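Mandelate racemase/muconate lactonizing protein (Paenibacillus sp., PDB 3QPE) belongs to the enolase superfamily and probably acts on sugar acids, binding D-galacturonic acid beside a magnesium ion at the mouth of its barrel. Local coordinates at residues C130-L135 against R165-K170; A201-I206 against N228-E233; A309-G314 against F334-D339. One frame throughout, in Å; residues are numbered along the deposited sequence.

Contact 1 of 3, residues C130-L135 against R165-K170. With DGU (D-galacturonic acid), chain G.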
loop_
_atom_site.group_PDB
_atom_site.type_symbol
_atom_site.label_atom_id
_atom_site.label_comp_id
_atom_site.label_asym_id
_atom_site.label_seq_id
_atom_site.Cartn_x
_atom_site.Cartn_y
_atom_site.Cartn_z
ATOM N N CYS A 130 17.451 14.215 17.080
ATOM C CA CYS A 130 16.858 14.647 15.828
ATOM C C CYS A 130 17.804 14.416 14.664
ATOM O O CYS A 130 18.993 14.181 14.861
ATOM C CB CYS A 130 16.456 16.120 15.905
ATOM S SG CYS A 130 17.827 17.288 16.018
ATOM N N TYR A 131 17.279 14.516 13.448
ATOM C CA TYR A 131 18.112 14.391 12.260
ATOM C C TYR A 131 17.691 15.354 11.155
ATOM O O TYR A 131 16.528 15.785 11.078
ATOM C CB TYR A 131 18.112 12.947 11.745
ATOM C CG TYR A 131 16.816 12.484 11.124
ATOM C CD1 TYR A 131 16.484 12.824 9.818
ATOM C CD2 TYR A 131 15.934 11.671 11.832
ATOM C CE1 TYR A 131 15.293 12.393 9.248
ATOM C CE2 TYR A 131 14.747 11.235 11.263
ATOM C CZ TYR A 131 14.427 11.597 9.990
ATOM O OH TYR A 131 13.259 11.145 9.423
ATOM N N ASP A 132 18.647 15.688 10.296
ATOM C CA ASP A 132 18.395 16.611 9.212
ATOM C C ASP A 132 17.793 15.873 8.025
ATOM O O ASP A 132 18.433 15.001 7.433
ATOM C CB ASP A 132 19.703 17.298 8.834
ATOM C CG ASP A 132 19.531 18.356 7.773
ATOM O OD1 ASP A 132 18.426 18.507 7.211
ATOM O OD2 ASP A 132 20.545 19.022 7.487
ATOM N N THR A 133 16.559 16.228 7.677
ATOM C CA THR A 133 15.817 15.497 6.654
ATOM C C THR A 133 15.859 16.211 5.296
ATOM O O THR A 133 15.262 15.753 4.323
ATOM C CB THR A 133 14.345 15.242 7.099
ATOM O OG1 THR A 133 13.764 14.187 6.315
ATOM C CG2 THR A 133 13.491 16.517 6.960
ATOM N N SER A 134 16.607 17.306 5.214
ATOM C CA SER A 134 16.481 18.225 4.071
ATOM C C SER A 134 17.390 17.936 2.861
ATOM O O SER A 134 17.470 18.752 1.944
ATOM C CB SER A 134 16.720 19.676 4.523
ATOM O OG SER A 134 18.077 19.850 4.920
ATOM N N LEU A 135 18.049 16.783 2.840
ATOM C CA LEU A 135 19.017 16.500 1.780
ATOM C C LEU A 135 18.376 15.806 0.579
ATOM O O LEU A 135 18.521 14.591 0.395
ATOM C CB LEU A 135 20.190 15.687 2.337
ATOM C CG LEU A 135 20.953 16.447 3.425
ATOM C CD1 LEU A 135 21.857 15.549 4.226
ATOM C CD2 LEU A 135 21.750 17.582 2.784
ATOM N N ARG A 165 23.703 16.611 13.645
ATOM C CA ARG A 165 24.783 15.617 13.581
ATOM C C ARG A 165 24.396 14.409 12.730
ATOM O O ARG A 165 25.251 13.692 12.220
ATOM C CB ARG A 165 25.165 15.167 14.993
ATOM C CG ARG A 165 25.781 16.294 15.826
ATOM C CD ARG A 165 27.007 16.851 15.091
ATOM N NE ARG A 165 27.602 18.008 15.758
ATOM C CZ ARG A 165 27.461 19.267 15.354
ATOM N NH1 ARG A 165 26.735 19.559 14.280
ATOM N NH2 ARG A 165 28.061 20.239 16.024
ATOM N N HIS A 166 23.096 14.198 12.574
ATOM C CA HIS A 166 22.594 13.035 11.861
ATOM C C HIS A 166 21.796 13.505 10.657
ATOM O O HIS A 166 21.091 14.515 10.730
ATOM C CB HIS A 166 21.711 12.208 12.801
ATOM C CG HIS A 166 22.303 12.020 14.164
ATOM N ND1 HIS A 166 23.398 11.216 14.393
ATOM C CD2 HIS A 166 21.973 12.555 15.362
ATOM C CE1 HIS A 166 23.709 11.251 15.676
ATOM N NE2 HIS A 166 22.863 12.062 16.286
ATOM N N PHE A 167 21.890 12.758 9.562
ATOM C CA PHE A 167 21.370 13.204 8.277
ATOM C C PHE A 167 20.623 12.108 7.525
ATOM O O PHE A 167 21.095 10.977 7.434
ATOM C CB PHE A 167 22.534 13.726 7.411
ATOM C CG PHE A 167 23.356 14.770 8.099
ATOM C CD1 PHE A 167 24.387 14.405 8.953
ATOM C CD2 PHE A 167 23.067 16.124 7.930
ATOM C CE1 PHE A 167 25.134 15.366 9.613
ATOM C CE2 PHE A 167 23.807 17.086 8.587
ATOM C CZ PHE A 167 24.848 16.708 9.434
ATOM N N LYS A 168 19.471 12.452 6.958
ATOM C CA LYS A 168 18.766 11.523 6.088
ATOM C C LYS A 168 18.855 11.971 4.644
ATOM O O LYS A 168 18.467 13.085 4.290
ATOM C CB LYS A 168 17.301 11.346 6.506
ATOM C CG LYS A 168 16.571 10.294 5.673
ATOM C CD LYS A 168 15.275 9.844 6.338
ATOM C CE LYS A 168 14.086 10.699 5.930
ATOM N NZ LYS A 168 12.919 10.330 6.833
ATOM N N ILE A 169 19.366 11.088 3.804
ATOM C CA ILE A 169 19.707 11.441 2.442
ATOM C C ILE A 169 18.735 10.805 1.453
ATOM O O ILE A 169 18.529 9.595 1.476
ATOM C CB ILE A 169 21.119 10.911 2.131
ATOM C CG1 ILE A 169 22.096 11.311 3.240
ATOM C CG2 ILE A 169 21.567 11.344 0.757
ATOM C CD1 ILE A 169 23.524 10.858 2.981
ATOM N N LYS A 170 18.133 11.605 0.585
ATOM C CA LYS A 170 17.288 11.053 -0.464
ATOM C C LYS A 170 18.143 10.313 -1.488
ATOM O O LYS A 170 19.121 10.866 -1.976
ATOM C CB LYS A 170 16.518 12.172 -1.153
ATOM C CG LYS A 170 15.522 12.864 -0.241
ATOM C CD LYS A 170 14.369 11.910 0.124
ATOM C CE LYS A 170 13.235 12.643 0.858
ATOM N NZ LYS A 170 13.046 12.102 2.241
HETATM O O1 DGU G . 5.557 14.742 1.122
HETATM O O2 DGU G . 7.457 13.948 -0.807
HETATM O O5 DGU G . 9.576 10.586 2.368
HETATM O O6B DGU G . 10.697 10.699 4.921
HETATM C C1 DGU G . 6.593 14.146 1.441
HETATM C C2 DGU G . 7.860 14.150 0.556
HETATM C C3 DGU G . 8.881 13.065 0.958
HETATM C C4 DGU G . 9.175 13.001 2.477
HETATM C C5 DGU G . 10.075 11.826 2.894
HETATM C C6 DGU G . 10.313 11.782 4.420
HETATM O O3 DGU G . 10.115 13.294 0.264
HETATM O O4 DGU G . 7.946 12.858 3.188
HETATM O O6A DGU G . 10.110 12.849 5.040
HETATM O O HOH W 1 20.981 15.869 13.881
HETATM O O HOH W 2 12.378 14.446 4.020
HETATM O O HOH W 3 15.743 13.077 3.666
#
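The parallel pairing of strand 126-135 with strand 167-170, the two ends of a beta-alpha-beta unit closed by helix 145-161, sets D132 against F167 and carries two lysines to the sugar acid. Two nearly straight backbone bonds hold the register, D132 N to H166 O (2.7 Å) and K168 N to D132 O (2.8 Å); further on, L135 O accepts from K170 N. On the face bearing D132 and F167, CB of D132 lies 3.7 Å from F167 CD2, and L135 CD1 packs on F167 CB. On the other face K168 passes obliquely by the Y131 ring, its CB near CE1 and CD1. CG of K168 stands anti to the backbone N (chi1 -176°), and a bend at chi3 brings NZ to Y131 OH, to which it donates at 2.7 Å. The same NZ reaches DGU O6B at 3.0 Å and forms salt bridges with E233 and E336. T133 OG1, hydrogen-bonded to E336, is joined to DGU O6A and K170 NZ through water 2, while K170 NZ is also bonded to D207. A Lys-X-Lys pair at the end of this barrel strand is typical of mandelate racemase- and muconate lactonizing enzyme-like members of the enolase superfamily.

Contact 2 of 3, residues A201-I206 against N228-E233; sequences AGKIMI and NLYWLE. With MG (magnesium ion), chain E.
M205 lies across the indole of W231, with CB and CG on the five-membered ring and SD on the six-membered one. CB sits over the face near the pyrrole edge, 3.7 Å from both NE1 and CD1. CG, anti to the carbonyl carbon (chi1 -58°), stands almost exactly above the five-membered ring, 3.8 Å from its centroid, and also touches Y230 CB. Bends at chi2 and chi3 then carry SD above the six-membered ring, 3.8 Å from its centroid and 10° off the normal, a Met-aromatic contact. CE, the tip, packs against Y131 CB. Were W231 replaced by an alanine, CG and SD of M205 would probably lose the surface they lie on, and E233 OE1 the indole N-H. That bond, W231 NE1 to E233 OE1 at 3.2 Å, uses the anti lone pair of OE1 and is bent; K168 and Q283 also hold OE1, while OE2 binds magnesium at 2.1 Å together with D207 and E263. The two strands, joined through helix 214-223, are neighbouring parallel staves of the TIM barrel, whose strand ends present metal ligands in enolase superfamily members. Between them Y230 N donates to I204 O and E233 N to I206 O. On the face opposite M205, I206 CG1 meets L232 CD1 at 3.7 Å, and I204 CG2 packs on L229 CD1 under helices 180-198 and 214-223. Nearer the start of the strands, K203 CD rests over one face of the Y230 ring, and N228 ND2 donates to G202 O at 3.1 Å, from well above the carbonyl plane.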
loop_
_atom_site.group_PDB
_atom_site.type_symbol
_atom_site.label_atom_id
_atom_site.label_comp_id
_atom_site.label_asym_id
_atom_site.label_seq_id
_atom_site.Cartn_x
_atom_site.Cartn_y
_atom_site.Cartn_z
ATOM N N ALA A 201 30.513 9.792 14.274
ATOM C CA ALA A 201 29.465 9.908 15.271
ATOM C C ALA A 201 28.139 10.162 14.552
ATOM O O ALA A 201 27.071 9.981 15.129
ATOM C CB ALA A 201 29.769 11.032 16.248
ATOM N N GLY A 202 28.224 10.556 13.281
ATOM C CA GLY A 202 27.050 10.908 12.496
ATOM C C GLY A 202 26.250 9.720 11.983
ATOM O O GLY A 202 26.762 8.904 11.215
ATOM N N LYS A 203 24.988 9.621 12.394
ATOM C CA LYS A 203 24.139 8.544 11.900
ATOM C C LYS A 203 23.563 8.917 10.558
ATOM O O LYS A 203 22.980 9.993 10.406
ATOM C CB LYS A 203 23.031 8.217 12.893
ATOM C CG LYS A 203 23.557 7.571 14.144
ATOM C CD LYS A 203 22.428 7.222 15.101
ATOM C CE LYS A 203 22.977 6.599 16.374
ATOM N NZ LYS A 203 23.789 7.578 17.151
ATOM N N ILE A 204 23.750 8.039 9.574
ATOM C CA ILE A 204 23.317 8.320 8.209
ATOM C C ILE A 204 22.116 7.467 7.838
ATOM O O ILE A 204 22.154 6.249 7.960
ATOM C CB ILE A 204 24.434 8.005 7.187
ATOM C CG1 ILE A 204 25.687 8.826 7.495
ATOM C CG2 ILE A 204 23.932 8.257 5.768
ATOM C CD1 ILE A 204 25.447 10.324 7.487
ATOM N N MET A 205 21.053 8.093 7.356
ATOM C CA MET A 205 19.909 7.310 6.937
ATOM C C MET A 205 19.668 7.582 5.463
ATOM O O MET A 205 19.914 8.686 4.983
ATOM C CB MET A 205 18.705 7.649 7.822
ATOM C CG MET A 205 19.014 7.382 9.302
ATOM S SD MET A 205 18.235 8.426 10.538
ATOM C CE MET A 205 19.333 9.848 10.490
ATOM N N ILE A 206 19.216 6.579 4.725
ATOM C CA ILE A 206 18.890 6.806 3.334
ATOM C C ILE A 206 17.437 6.480 3.050
ATOM O O ILE A 206 16.862 5.568 3.660
ATOM C CB ILE A 206 19.835 6.045 2.384
ATOM C CG1 ILE A 206 19.793 4.541 2.687
ATOM C CG2 ILE A 206 21.255 6.567 2.537
ATOM C CD1 ILE A 206 20.687 3.692 1.760
ATOM N N ASN A 228 28.295 4.756 8.080
ATOM C CA ASN A 228 27.505 4.514 9.290
ATOM C C ASN A 228 26.011 4.541 8.979
ATOM O O ASN A 228 25.294 5.465 9.392
ATOM C CB ASN A 228 27.847 5.543 10.378
ATOM C CG ASN A 228 27.240 5.193 11.737
ATOM O OD1 ASN A 228 26.909 4.038 12.002
ATOM N ND2 ASN A 228 27.099 6.195 12.605
ATOM N N LEU A 229 25.548 3.535 8.239
ATOM C CA LEU A 229 24.148 3.466 7.828
ATOM C C LEU A 229 23.328 2.986 8.996
ATOM O O LEU A 229 23.510 1.865 9.471
ATOM C CB LEU A 229 23.983 2.507 6.660
ATOM C CG LEU A 229 23.503 3.092 5.337
ATOM C CD1 LEU A 229 24.258 4.373 4.960
ATOM C CD2 LEU A 229 23.626 2.046 4.249
ATOM N N TYR A 230 22.432 3.851 9.468
ATOM C CA TYR A 230 21.611 3.557 10.636
ATOM C C TYR A 230 20.300 2.902 10.206
ATOM O O TYR A 230 19.895 1.879 10.771
ATOM C CB TYR A 230 21.336 4.838 11.431
ATOM C CG TYR A 230 20.575 4.592 12.707
ATOM C CD1 TYR A 230 21.187 3.985 13.788
ATOM C CD2 TYR A 230 19.244 4.963 12.829
ATOM C CE1 TYR A 230 20.502 3.742 14.961
ATOM C CE2 TYR A 230 18.543 4.725 14.005
ATOM C CZ TYR A 230 19.185 4.119 15.064
ATOM O OH TYR A 230 18.515 3.872 16.245
ATOM N N TRP A 231 19.650 3.475 9.199
ATOM C CA TRP A 231 18.480 2.823 8.615
ATOM C C TRP A 231 18.253 3.033 7.117
ATOM O O TRP A 231 18.723 4.000 6.510
ATOM C CB TRP A 231 17.203 3.070 9.444
ATOM C CG TRP A 231 16.435 4.367 9.210
ATOM C CD1 TRP A 231 16.135 4.960 8.015
ATOM C CD2 TRP A 231 15.838 5.189 10.220
ATOM N NE1 TRP A 231 15.399 6.105 8.224
ATOM C CE2 TRP A 231 15.209 6.269 9.569
ATOM C CE3 TRP A 231 15.777 5.114 11.614
ATOM C CZ2 TRP A 231 14.529 7.270 10.266
ATOM C CZ3 TRP A 231 15.100 6.108 12.305
ATOM C CH2 TRP A 231 14.487 7.171 11.630
ATOM N N LEU A 232 17.533 2.082 6.537
ATOM C CA LEU A 232 17.101 2.124 5.158
ATOM C C LEU A 232 15.600 2.307 5.128
ATOM O O LEU A 232 14.863 1.445 5.606
ATOM C CB LEU A 232 17.477 0.813 4.450
ATOM C CG LEU A 232 16.956 0.624 3.024
ATOM C CD1 LEU A 232 17.532 1.656 2.015
ATOM C CD2 LEU A 232 17.227 -0.813 2.562
ATOM N N GLU A 233 15.156 3.426 4.551
ATOM C CA GLU A 233 13.754 3.836 4.572
ATOM C C GLU A 233 13.106 3.727 3.189
ATOM O O GLU A 233 13.620 4.260 2.212
ATOM C CB GLU A 233 13.657 5.274 5.104
ATOM C CG GLU A 233 12.320 5.962 4.869
ATOM C CD GLU A 233 12.180 7.240 5.677
ATOM O OE1 GLU A 233 13.008 7.514 6.568
ATOM O OE2 GLU A 233 11.212 7.959 5.450
HETATM MG MG MG E . 10.451 8.856 3.733
HETATM O O HOH W 4 10.010 7.469 2.093
#

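Contact 3 of 3, residues A309-G314 against F334-D339; sequences APHCYG and FVEYDD. With DGU (D-galacturonic acid), chain G.
P310 reaches the strand through water: its carbonyl oxygen accepts from water 5, which in turn accepts from E336 N, and from water 6, which also donates to F334 O. H311 follows; its CB points away from the strand, and with CG anti to the backbone N (chi1 168°) the imidazole reaches the sugar acid. Its NE2 lies 2.5 Å from DGU O4 in a nearly straight hydrogen bond, and ND1 is bonded to D285. The planes of this ring and the E336 carboxylate stand almost perpendicular, 88° apart. At C312 the backbone N donates to E336 OE1 at 2.9 Å, coming from above the carboxylate plane; C312 O is bridged by water 7 to E336 O. This loop leaves strand 307-308 of the barrel and enters helix 316-325, so its residues stand at the rim where enolase superfamily enzymes bind substrate, and the histidine paired with an aspartate resembles the His-Asp dyad of the mandelate racemase group. E336, extended from the next strand, brings OE2 to 2.6 Å from DGU O6A; OE2 accepts from T133 OG1 and forms a salt bridge with K168. Y313 comes next. Its CB lies 3.4 Å from DGU O6A, and the far side of the ring brings CE1 to 3.3 Å from D338 OD2, the ring and carboxylate planes 24° apart. Water 8 links Y313 OH to D338 OD1. Beyond it, G314 N donates to water 9, which donates to D338 OD2, the oxygen that also forms a salt bridge with R26.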
loop_
_atom_site.group_PDB
_atom_site.type_symbol
_atom_site.label_atom_id
_atom_site.label_comp_id
_atom_site.label_asym_id
_atom_site.label_seq_id
_atom_site.Cartn_x
_atom_site.Cartn_y
_atom_site.Cartn_z
ATOM N N ALA A 309 9.436 6.138 14.741
ATOM C CA ALA A 309 10.026 7.336 14.160
ATOM C C ALA A 309 8.967 8.042 13.336
ATOM O O ALA A 309 8.908 7.879 12.118
ATOM C CB ALA A 309 11.262 6.976 13.272
ATOM N N PRO A 310 8.105 8.836 13.997
ATOM C CA PRO A 310 7.008 9.470 13.256
ATOM C C PRO A 310 7.501 10.328 12.090
ATOM O O PRO A 310 8.402 11.141 12.276
ATOM C CB PRO A 310 6.348 10.362 14.307
ATOM C CG PRO A 310 6.650 9.688 15.622
ATOM C CD PRO A 310 8.086 9.186 15.424
ATOM N N HIS A 311 6.893 10.148 10.915
ATOM C CA HIS A 311 7.204 10.940 9.727
ATOM C C HIS A 311 6.722 12.365 9.952
ATOM O O HIS A 311 5.628 12.588 10.488
ATOM C CB HIS A 311 6.486 10.356 8.508
ATOM C CG HIS A 311 6.512 11.241 7.299
ATOM N ND1 HIS A 311 5.650 12.306 7.137
ATOM C CD2 HIS A 311 7.280 11.204 6.185
ATOM C CE1 HIS A 311 5.895 12.896 5.979
ATOM N NE2 HIS A 311 6.883 12.252 5.385
ATOM N N CYS A 312 7.548 13.329 9.564
ATOM C CA CYS A 312 7.128 14.723 9.597
ATOM C C CYS A 312 7.835 15.442 8.459
ATOM O O CYS A 312 9.043 15.602 8.469
ATOM C CB CYS A 312 7.481 15.367 10.929
ATOM S SG CYS A 312 6.988 17.103 11.032
ATOM N N TYR A 313 7.062 15.838 7.465
ATOM C CA TYR A 313 7.583 16.638 6.369
ATOM C C TYR A 313 6.378 17.291 5.722
ATOM O O TYR A 313 5.365 16.633 5.483
ATOM C CB TYR A 313 8.364 15.787 5.352
ATOM C CG TYR A 313 9.178 16.672 4.433
ATOM C CD1 TYR A 313 10.418 17.149 4.826
ATOM C CD2 TYR A 313 8.677 17.077 3.209
ATOM C CE1 TYR A 313 11.169 18.002 3.992
ATOM C CE2 TYR A 313 9.419 17.921 2.370
ATOM C CZ TYR A 313 10.659 18.376 2.772
ATOM O OH TYR A 313 11.400 19.215 1.956
ATOM N N GLY A 314 6.469 18.596 5.483
ATOM C CA GLY A 314 5.381 19.316 4.861
ATOM C C GLY A 314 4.533 20.053 5.886
ATOM O O GLY A 314 3.591 20.758 5.526
ATOM N N PHE A 334 13.846 9.392 16.519
ATOM C CA PHE A 334 14.286 10.746 16.178
ATOM C C PHE A 334 13.142 11.687 15.928
ATOM O O PHE A 334 12.089 11.275 15.447
ATOM C CB PHE A 334 15.054 10.730 14.854
ATOM C CG PHE A 334 16.429 10.178 14.944
ATOM C CD1 PHE A 334 17.446 10.926 15.511
ATOM C CD2 PHE A 334 16.723 8.938 14.406
ATOM C CE1 PHE A 334 18.727 10.432 15.571
ATOM C CE2 PHE A 334 18.002 8.438 14.453
ATOM C CZ PHE A 334 19.009 9.181 15.039
ATOM N N VAL A 335 13.376 12.971 16.186
ATOM C CA VAL A 335 12.560 14.022 15.604
ATOM C C VAL A 335 13.045 14.266 14.177
ATOM O O VAL A 335 14.220 14.580 13.956
ATOM C CB VAL A 335 12.636 15.325 16.436
ATOM C CG1 VAL A 335 12.006 16.478 15.673
ATOM C CG2 VAL A 335 11.937 15.142 17.776
ATOM N N GLU A 336 12.164 14.103 13.194
ATOM C CA GLU A 336 12.532 14.416 11.814
ATOM C C GLU A 336 12.544 15.945 11.619
ATOM O O GLU A 336 11.501 16.591 11.691
ATOM C CB GLU A 336 11.581 13.743 10.812
ATOM C CG GLU A 336 12.035 13.903 9.366
ATOM C CD GLU A 336 11.193 13.122 8.371
ATOM O OE1 GLU A 336 10.198 12.495 8.789
ATOM O OE2 GLU A 336 11.536 13.128 7.166
ATOM N N TYR A 337 13.717 16.528 11.373
ATOM C CA TYR A 337 13.842 17.997 11.426
ATOM C C TYR A 337 14.028 18.706 10.072
ATOM O O TYR A 337 14.891 18.342 9.267
ATOM C CB TYR A 337 14.946 18.413 12.419
ATOM C CG TYR A 337 14.947 19.897 12.699
ATOM C CD1 TYR A 337 15.715 20.763 11.940
ATOM C CD2 TYR A 337 14.150 20.437 13.710
ATOM C CE1 TYR A 337 15.701 22.123 12.177
ATOM C CE2 TYR A 337 14.131 21.796 13.954
ATOM C CZ TYR A 337 14.909 22.633 13.181
ATOM O OH TYR A 337 14.897 23.992 13.414
ATOM N N ASP A 338 13.185 19.711 9.832
ATOM C CA ASP A 338 13.277 20.606 8.680
ATOM C C ASP A 338 13.303 22.006 9.279
ATOM O O ASP A 338 12.495 22.317 10.149
ATOM C CB ASP A 338 12.021 20.459 7.815
ATOM C CG ASP A 338 12.231 20.836 6.366
ATOM O OD1 ASP A 338 13.393 21.047 5.925
ATOM O OD2 ASP A 338 11.213 20.887 5.636
ATOM N N ASP A 339 14.224 22.846 8.824
ATOM C CA ASP A 339 14.365 24.198 9.366
ATOM C C ASP A 339 13.381 25.130 8.682
ATOM O O ASP A 339 13.630 25.626 7.574
ATOM C CB ASP A 339 15.795 24.714 9.144
ATOM C CG ASP A 339 16.080 26.014 9.899
ATOM O OD1 ASP A 339 15.127 26.678 10.362
ATOM O OD2 ASP A 339 17.269 26.363 10.043
HETATM O O1 DGU G . 5.557 14.742 1.122
HETATM O O2 DGU G . 7.457 13.948 -0.807
HETATM O O5 DGU G . 9.576 10.586 2.368
HETATM O O6B DGU G . 10.697 10.699 4.921
HETATM C C1 DGU G . 6.593 14.146 1.441
HETATM C C2 DGU G . 7.860 14.150 0.556
HETATM C C3 DGU G . 8.881 13.065 0.958
HETATM C C4 DGU G . 9.175 13.001 2.477
HETATM C C5 DGU G . 10.075 11.826 2.894
HETATM C C6 DGU G . 10.313 11.782 4.420
HETATM O O3 DGU G . 10.115 13.294 0.264
HETATM O O4 DGU G . 7.946 12.858 3.188
HETATM O O6A DGU G . 10.110 12.849 5.040
HETATM O O HOH W 5 9.394 13.186 13.667
HETATM O O HOH W 6 10.915 10.341 13.083
HETATM O O HOH W 7 10.476 17.684 9.255
HETATM O O HOH W 8 13.787 20.017 3.163
HETATM O O HOH W 9 8.616 20.227 6.248
#

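All three contacts reach one barrel sheet and converge on the bound sugar acid. Contacts 1 and 2 adjoin through neighbouring strands 167-170 and 204-207, their centres about 9 Å apart; I169 N lies 2.7 Å from M205 O, and the salt bridge from K168 NZ to E233 OE1 (2.8 Å) ties the ligand-binding lysine to a magnesium ligand. Contact 3 flanks contact 1 at a similar centre-to-centre distance, where T133 OG1 approaches E336 OE2 at 2.6 Å. Contacts 2 and 3, with centres about 15 Å apart, meet by packing in the barrel interior: W231 CH2 lies 3.6 Å from A309 CB, and F334 touches both Y230 and M205.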